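Long-range contacts in Csc2 (Thermofilum pendens, PDB 4TXD), which probably binds CRISPR RNA as the Cas7-family subunit of a type I-D CRISPR interference complex, and carries a bound zinc ion: residues R22-L30 / T324-A334; V100-L108 / A257-L268. One frame throughout, in Å; residues are numbered along the deposited sequence. Where two conformers were deposited one is given.

Contact 1 (R22-L30 / T324-A334)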
# COMPACT_ATOMS: atom_id res chain seq x y z
N ARG A 22 -1.40 -22.06 13.21
CA ARG A 22 -2.19 -21.28 12.27
C ARG A 22 -1.45 -21.05 10.95
O ARG A 22 -0.24 -20.82 10.93
CB ARG A 22 -2.57 -19.93 12.89
CG ARG A 22 -3.42 -19.07 11.97
CD ARG A 22 -4.10 -17.95 12.72
NE ARG A 22 -5.15 -17.33 11.92
CZ ARG A 22 -6.39 -17.81 11.82
NH1 ARG A 22 -6.73 -18.91 12.47
NH2 ARG A 22 -7.28 -17.19 11.05
N ASP A 23 -2.18 -21.10 9.84
CA ASP A 23 -1.60 -20.95 8.52
C ASP A 23 -2.47 -20.10 7.58
O ASP A 23 -3.10 -20.64 6.71
CB ASP A 23 -1.36 -22.32 7.93
CG ASP A 23 -0.58 -22.27 6.65
OD1 ASP A 23 -0.32 -23.33 6.06
OD2 ASP A 23 -0.24 -21.19 6.20
N VAL A 24 -2.48 -18.79 7.75
CA VAL A 24 -3.41 -17.90 7.05
C VAL A 24 -3.36 -18.05 5.53
O VAL A 24 -4.39 -17.95 4.86
CB VAL A 24 -3.16 -16.42 7.42
CG1 VAL A 24 -4.12 -15.51 6.67
CG2 VAL A 24 -3.33 -16.20 8.92
N LEU A 25 -2.20 -18.31 4.98
CA LEU A 25 -2.13 -18.55 3.56
C LEU A 25 -2.97 -19.75 3.17
O LEU A 25 -3.64 -19.74 2.18
CB LEU A 25 -0.70 -18.76 3.11
CG LEU A 25 0.23 -17.56 3.11
CD1 LEU A 25 1.51 -17.88 2.39
CD2 LEU A 25 -0.43 -16.35 2.50
N ALA A 26 -2.92 -20.80 3.96
CA ALA A 26 -3.69 -22.00 3.64
C ALA A 26 -5.19 -21.75 3.81
O ALA A 26 -6.00 -22.30 3.07
CB ALA A 26 -3.25 -23.17 4.51
N GLU A 27 -5.54 -20.93 4.80
CA GLU A 27 -6.92 -20.56 5.05
C GLU A 27 -7.51 -19.82 3.85
O GLU A 27 -8.66 -20.06 3.46
CB GLU A 27 -7.03 -19.69 6.30
CG GLU A 27 -6.47 -20.37 7.54
CD GLU A 27 -6.83 -19.66 8.83
OE1 GLU A 27 -6.29 -20.04 9.89
OE2 GLU A 27 -7.65 -18.72 8.79
N LEU A 28 -6.72 -18.93 3.27
CA LEU A 28 -7.05 -18.31 2.00
C LEU A 28 -6.58 -19.30 0.94
O LEU A 28 -6.01 -20.32 1.28
CB LEU A 28 -6.38 -16.94 1.89
CG LEU A 28 -6.54 -16.16 3.20
CD1 LEU A 28 -5.68 -14.92 3.28
CD2 LEU A 28 -8.01 -15.80 3.42
N GLY A 29 -6.80 -19.05 -0.33
CA GLY A 29 -6.40 -20.08 -1.28
C GLY A 29 -4.93 -20.04 -1.65
O GLY A 29 -4.53 -20.55 -2.69
N LEU A 30 -4.13 -19.46 -0.77
CA LEU A 30 -2.87 -18.87 -1.16
C LEU A 30 -1.59 -19.62 -0.88
O LEU A 30 -0.53 -19.05 -0.95
CB LEU A 30 -2.76 -17.47 -0.59
CG LEU A 30 -3.92 -16.56 -0.92
CD1 LEU A 30 -3.63 -15.14 -0.52
CD2 LEU A 30 -4.22 -16.67 -2.40
N THR A 324 -4.85 -16.49 -8.73
CA THR A 324 -5.55 -17.18 -7.66
C THR A 324 -6.55 -16.24 -7.04
O THR A 324 -6.18 -15.18 -6.54
CB THR A 324 -4.58 -17.67 -6.58
OG1 THR A 324 -3.60 -18.52 -7.17
CG2 THR A 324 -5.34 -18.39 -5.47
N PRO A 325 -7.84 -16.62 -7.07
CA PRO A 325 -8.88 -15.76 -6.52
C PRO A 325 -8.64 -15.51 -5.06
O PRO A 325 -8.08 -16.36 -4.38
CB PRO A 325 -10.18 -16.56 -6.75
CG PRO A 325 -9.72 -17.96 -6.94
CD PRO A 325 -8.39 -17.88 -7.61
N VAL A 326 -9.04 -14.34 -4.58
CA VAL A 326 -8.99 -14.06 -3.15
C VAL A 326 -10.39 -13.76 -2.64
O VAL A 326 -11.12 -12.96 -3.23
CB VAL A 326 -8.07 -12.88 -2.84
CG1 VAL A 326 -8.22 -12.46 -1.37
CG2 VAL A 326 -6.62 -13.23 -3.18
N ASP A 327 -10.76 -14.43 -1.56
CA ASP A 327 -12.01 -14.18 -0.88
C ASP A 327 -11.82 -13.05 0.11
O ASP A 327 -11.36 -13.26 1.23
CB ASP A 327 -12.50 -15.45 -0.16
CG ASP A 327 -13.93 -15.33 0.34
OD1 ASP A 327 -14.66 -16.34 0.24
OD2 ASP A 327 -14.32 -14.25 0.83
N ASN A 328 -12.20 -11.84 -0.30
CA ASN A 328 -11.96 -10.65 0.49
C ASN A 328 -12.55 -10.76 1.89
O ASN A 328 -11.98 -10.27 2.85
CB ASN A 328 -12.52 -9.41 -0.21
CG ASN A 328 -12.00 -8.12 0.37
OD1 ASN A 328 -10.90 -7.67 0.02
ND2 ASN A 328 -12.77 -7.51 1.27
N SER A 329 -13.70 -11.42 2.00
CA SER A 329 -14.35 -11.60 3.29
C SER A 329 -13.54 -12.51 4.20
O SER A 329 -13.46 -12.30 5.41
CB SER A 329 -15.75 -12.18 3.10
OG SER A 329 -15.68 -13.45 2.49
N LYS A 330 -12.95 -13.55 3.62
CA LYS A 330 -12.13 -14.49 4.39
C LYS A 330 -10.86 -13.79 4.86
O LYS A 330 -10.41 -14.00 5.99
CB LYS A 330 -11.78 -15.73 3.58
CG LYS A 330 -12.92 -16.73 3.42
CD LYS A 330 -12.45 -17.96 2.66
CE LYS A 330 -13.62 -18.83 2.24
NZ LYS A 330 -13.18 -20.12 1.62
N LEU A 331 -10.29 -12.95 4.00
CA LEU A 331 -9.10 -12.17 4.35
C LEU A 331 -9.34 -11.33 5.59
O LEU A 331 -8.54 -11.36 6.53
CB LEU A 331 -8.68 -11.27 3.18
CG LEU A 331 -7.55 -10.28 3.46
CD1 LEU A 331 -6.27 -11.02 3.85
CD2 LEU A 331 -7.30 -9.34 2.26
N LEU A 332 -10.45 -10.60 5.61
CA LEU A 332 -10.78 -9.72 6.72
C LEU A 332 -10.97 -10.48 8.05
O LEU A 332 -10.68 -9.96 9.13
CB LEU A 332 -12.05 -8.93 6.41
CG LEU A 332 -11.97 -7.88 5.29
CD1 LEU A 332 -13.34 -7.32 4.92
CD2 LEU A 332 -11.04 -6.74 5.69
N ALA A 333 -11.47 -11.71 7.96
CA ALA A 333 -11.78 -12.48 9.15
C ALA A 333 -10.56 -13.25 9.66
O ALA A 333 -10.42 -13.48 10.87
CB ALA A 333 -12.94 -13.44 8.87
N ALA A 334 -9.68 -13.65 8.75
CA ALA A 334 -8.54 -14.50 9.10
C ALA A 334 -7.41 -13.72 9.76
O ALA A 334 -6.43 -14.30 10.23
CB ALA A 334 -8.02 -15.21 7.86
O HOH W 1 -9.92 -20.63 0.75

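Contact 2 (V100-L108 / A257-L268)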
# COMPACT_ATOMS: atom_id res chain seq x y z
N VAL A 100 -2.43 6.52 1.31
CA VAL A 100 -3.58 6.08 2.10
C VAL A 100 -3.35 4.67 2.63
O VAL A 100 -3.81 4.34 3.74
CB VAL A 100 -4.93 6.13 1.31
CG1 VAL A 100 -5.26 7.56 0.89
CG2 VAL A 100 -4.94 5.17 0.12
N THR A 101 -2.64 3.84 1.87
CA THR A 101 -2.46 2.45 2.28
C THR A 101 -1.47 2.41 3.45
O THR A 101 -1.65 1.65 4.42
CB THR A 101 -1.96 1.56 1.14
OG1 THR A 101 -2.90 1.59 0.05
CG2 THR A 101 -1.79 0.10 1.61
N ARG A 102 -0.44 3.22 3.38
CA ARG A 102 0.52 3.26 4.45
C ARG A 102 -0.04 3.91 5.70
O ARG A 102 0.21 3.50 6.77
CB ARG A 102 1.84 3.85 3.99
CG ARG A 102 2.12 5.24 4.40
CD ARG A 102 3.56 5.38 4.86
NE ARG A 102 4.42 5.61 3.74
CZ ARG A 102 5.70 5.29 3.66
NH1 ARG A 102 6.32 5.60 2.57
NH2 ARG A 102 6.35 4.65 4.60
N ARG A 103 -0.87 4.90 5.50
CA ARG A 103 -1.56 5.52 6.62
C ARG A 103 -2.51 4.53 7.32
O ARG A 103 -2.64 4.53 8.55
CB ARG A 103 -2.33 6.76 6.15
CG ARG A 103 -2.66 7.75 7.25
CD ARG A 103 -4.02 7.47 7.84
NE ARG A 103 -4.26 8.21 9.07
CZ ARG A 103 -3.92 7.78 10.28
NH1 ARG A 103 -3.30 6.61 10.42
NH2 ARG A 103 -4.19 8.51 11.35
N GLN A 104 -3.14 3.66 6.53
CA GLN A 104 -4.00 2.62 7.10
C GLN A 104 -3.18 1.58 7.88
O GLN A 104 -3.55 1.19 8.99
CB GLN A 104 -4.82 1.94 5.99
CG GLN A 104 -5.69 0.76 6.46
CD GLN A 104 -6.75 1.13 7.50
OE1 GLN A 104 -7.00 2.31 7.78
NE2 GLN A 104 -7.38 0.11 8.08
N MET A 105 -2.07 1.12 7.31
CA MET A 105 -1.23 0.17 8.04
C MET A 105 -0.76 0.76 9.35
O MET A 105 -0.72 0.07 10.38
CB MET A 105 -0.02 -0.27 7.20
CG MET A 105 0.89 -1.25 7.98
SD MET A 105 2.29 -1.93 7.07
CE MET A 105 1.45 -3.02 5.93
N LEU A 106 -0.44 2.03 9.33
CA LEU A 106 -0.03 2.73 10.50
C LEU A 106 -1.13 2.77 11.56
O LEU A 106 -0.88 2.63 12.74
CB LEU A 106 0.44 4.12 10.14
CG LEU A 106 0.81 4.99 11.30
CD1 LEU A 106 1.68 4.27 12.30
CD2 LEU A 106 1.40 6.31 10.91
N GLN A 107 -2.36 2.94 11.11
CA GLN A 107 -3.48 3.01 12.06
C GLN A 107 -3.72 1.62 12.65
O GLN A 107 -4.00 1.49 13.84
CB GLN A 107 -4.75 3.56 11.38
CG GLN A 107 -5.90 3.90 12.34
CD GLN A 107 -5.51 4.88 13.44
OE1 GLN A 107 -4.70 5.79 13.23
NE2 GLN A 107 -6.08 4.69 14.62
N LEU A 108 -3.57 0.59 11.82
CA LEU A 108 -3.71 -0.78 12.29
C LEU A 108 -2.61 -1.09 13.31
O LEU A 108 -2.87 -1.76 14.31
CB LEU A 108 -3.67 -1.76 11.12
CG LEU A 108 -4.87 -1.66 10.16
CD1 LEU A 108 -4.67 -2.56 8.97
CD2 LEU A 108 -6.17 -2.03 10.87
N ALA A 257 -0.28 -8.70 5.77
CA ALA A 257 -0.61 -7.40 6.37
C ALA A 257 -0.83 -6.33 5.29
O ALA A 257 -1.63 -5.41 5.48
CB ALA A 257 0.48 -6.96 7.35
N THR A 258 -0.10 -6.43 4.18
CA THR A 258 -0.27 -5.46 3.11
C THR A 258 -1.64 -5.65 2.46
O THR A 258 -2.39 -4.69 2.30
CB THR A 258 0.87 -5.57 2.08
OG1 THR A 258 2.09 -5.19 2.73
CG2 THR A 258 0.65 -4.64 0.88
N LEU A 259 -1.98 -6.90 2.14
CA LEU A 259 -3.31 -7.21 1.60
C LEU A 259 -4.40 -6.71 2.54
O LEU A 259 -5.39 -6.11 2.11
CB LEU A 259 -3.47 -8.72 1.37
CG LEU A 259 -2.56 -9.33 0.30
CD1 LEU A 259 -2.81 -10.83 0.19
CD2 LEU A 259 -2.77 -8.66 -1.04
N TYR A 260 -4.20 -6.92 3.83
CA TYR A 260 -5.18 -6.55 4.84
C TYR A 260 -5.30 -5.04 5.02
O TYR A 260 -6.39 -4.52 5.28
CB TYR A 260 -4.81 -7.21 6.17
CG TYR A 260 -5.76 -6.99 7.32
CD1 TYR A 260 -6.94 -7.72 7.43
CD2 TYR A 260 -5.45 -6.09 8.34
CE1 TYR A 260 -7.80 -7.54 8.50
CE2 TYR A 260 -6.30 -5.91 9.41
CZ TYR A 260 -7.47 -6.63 9.49
OH TYR A 260 -8.31 -6.44 10.56
N SER A 261 -4.19 -4.32 4.89
CA SER A 261 -4.25 -2.87 4.99
C SER A 261 -5.08 -2.30 3.84
O SER A 261 -5.86 -1.37 4.03
CB SER A 261 -2.84 -2.26 4.98
OG SER A 261 -2.12 -2.60 6.17
N LEU A 262 -4.89 -2.87 2.66
CA LEU A 262 -5.66 -2.49 1.48
C LEU A 262 -7.15 -2.76 1.68
O LEU A 262 -8.00 -1.90 1.47
CB LEU A 262 -5.15 -3.28 0.27
CG LEU A 262 -4.92 -2.66 -1.10
CD1 LEU A 262 -4.53 -1.20 -1.01
CD2 LEU A 262 -3.84 -3.46 -1.79
N ALA A 263 -7.45 -3.98 2.12
CA ALA A 263 -8.82 -4.46 2.29
C ALA A 263 -9.58 -3.69 3.35
O ALA A 263 -10.81 -3.67 3.35
CB ALA A 263 -8.81 -5.95 2.63
N THR A 264 -8.86 -3.04 4.27
CA THR A 264 -9.52 -2.33 5.35
C THR A 264 -9.57 -0.83 5.17
O THR A 264 -10.04 -0.11 6.05
CB THR A 264 -8.85 -2.62 6.72
OG1 THR A 264 -7.43 -2.46 6.62
CG2 THR A 264 -9.17 -4.05 7.17
N LEU A 265 -9.10 -0.35 4.02
CA LEU A 265 -9.29 1.05 3.65
C LEU A 265 -10.78 1.41 3.62
O LEU A 265 -11.58 0.73 2.98
CB LEU A 265 -8.69 1.33 2.27
CG LEU A 265 -7.18 1.45 2.14
CD1 LEU A 265 -6.78 1.52 0.68
CD2 LEU A 265 -6.73 2.70 2.90
N ARG A 266 -11.13 2.48 4.31
CA ARG A 266 -12.49 2.98 4.28
C ARG A 266 -12.50 4.50 4.23
O ARG A 266 -12.81 5.09 3.18
CB ARG A 266 -13.28 2.45 5.49
CG ARG A 266 -14.72 2.90 5.49
CD ARG A 266 -15.62 2.00 6.32
NE ARG A 266 -17.00 2.03 5.83
CZ ARG A 266 -17.89 2.96 6.16
NH1 ARG A 266 -17.56 3.94 6.99
NH2 ARG A 266 -19.12 2.91 5.65
N GLU A 267 -12.16 5.16 5.34
CA GLU A 267 -12.15 6.62 5.35
C GLU A 267 -10.82 7.15 4.85
O GLU A 267 -9.79 6.95 5.49
CB GLU A 267 -12.43 7.17 6.75
CG GLU A 267 -13.71 6.64 7.39
CD GLU A 267 -14.97 7.10 6.68
OE1 GLU A 267 -14.89 8.04 5.86
OE2 GLU A 267 -16.05 6.51 6.95
N LEU A 268 -10.84 7.82 3.70
CA LEU A 268 -9.62 8.34 3.08
C LEU A 268 -9.51 9.82 3.34
O LEU A 268 -10.49 10.56 3.22
CB LEU A 268 -9.60 8.07 1.57
CG LEU A 268 -9.78 6.63 1.09
CD1 LEU A 268 -9.61 6.56 -0.42
CD2 LEU A 268 -8.81 5.67 1.80
O HOH W 2 -8.84 4.01 5.68

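Contact 1 (R22-L30 / T324-A334)
L28, the first residue beyond the short helix 24-27, sends its branched end against the helix 328-334. From the backbone, CB and CG act as a stalk: CG lies anti to the carbonyl carbon (chi1 -44°), which carries the two methyls across to the opposing helix. CD1 meets its own kind, resting 4.0 Å from L331 CD1. CD2 presses instead on the helix backbone, 3.7 Å from L331 N, and also touches K330 CB. One leucine thus illustrates apolar packing by one branch while the other lies on a peptide unit.

Further along the segment, the A334 methyl sits 3.6 Å from E27 OE2 and near V24 CG1. R22, poorly ordered, reaches round the same residue: its NH2 donates to A334 O (3.1 Å), which lies near the guanidinium plane at its edge, and the same nitrogen is in a salt bridge with E27 OE2 at 2.8 Å. Water bridges E27 O to K330 NZ, weakly at the lysine. Towards the start of 324-334, L30 CD2 lies 3.7 Å from T324 CG2, while D327 OD2 accepts from K330 N from above its carboxylate plane.

This D327 arrangement is a helix N-cap. The contact as a whole lays an N-terminal helical segment over strand 324-325, an outermost strand of the antiparallel sheet within this chain, and the helix 328-334 that follows, in an RRM-containing Cas7 protein.

Contact 2 (V100-L108 / A257-L268)
A257 and T258 meet the terminal methyl of M105, whose CE lies 3.9 Å from T258 OG1, hydrogen-bonded to E254 O. Y260 offers its ring obliquely to L108 CD1. S261 OG, which donates a hydrogen bond to A257 O, packs 3.3 Å from M105 CB, and S261 O meets Q104 CG at 3.2 Å. L262 starts away from the other helix, yet its CD1 comes to 3.4 Å from T101 OG1, hydrogen-bonded to L97 O.

T264 OG1 donates to Y260 O and accepts a weak bond from Q104 NE2 at 3.0 Å; a bend at chi2 (61°) brings the amide there. Replacing Q104 by an alanine would probably leave T264 OG1 without this donor and deprive the water joining Q104 OE1 to R266 N and E267 O of a partner. Next in sequence, L265 CD2 lies 3.5 Å from V100 O, and L268 CD2 meets V100 CB.

Segments 100-108 and 257-263 cross at 104°, their axes 8.7 Å apart at closest approach, with the side chain of M105 about 7 Å from that of zinc ligand C168. Two crossed helices pack in the core of this Cas7-family protein, near its zinc site.

Overall arrangement
Contacts 1 and 2 lie in successive layers, their centres about 17 Å apart, and they meet through helix 252-263. On one flank that helix receives helix 94-115 (contact 2); on another it receives helix 328-334 of contact 1, with L331 touching A263, and L332 CD2 3.6 Å from T264 CG2, just beyond the helix. Strand 277-288 of the antiparallel sheet touches both contacts as well. Along the chain the order is 22-30, 100-108, 257-268, 324-334, so the outer pair encloses the inner one in sequence. Contact 2 is the buried one, near the zinc site; contact 1 is more peripheral and brings the start of the modelled chain onto strand 324-325 and helix 328-334.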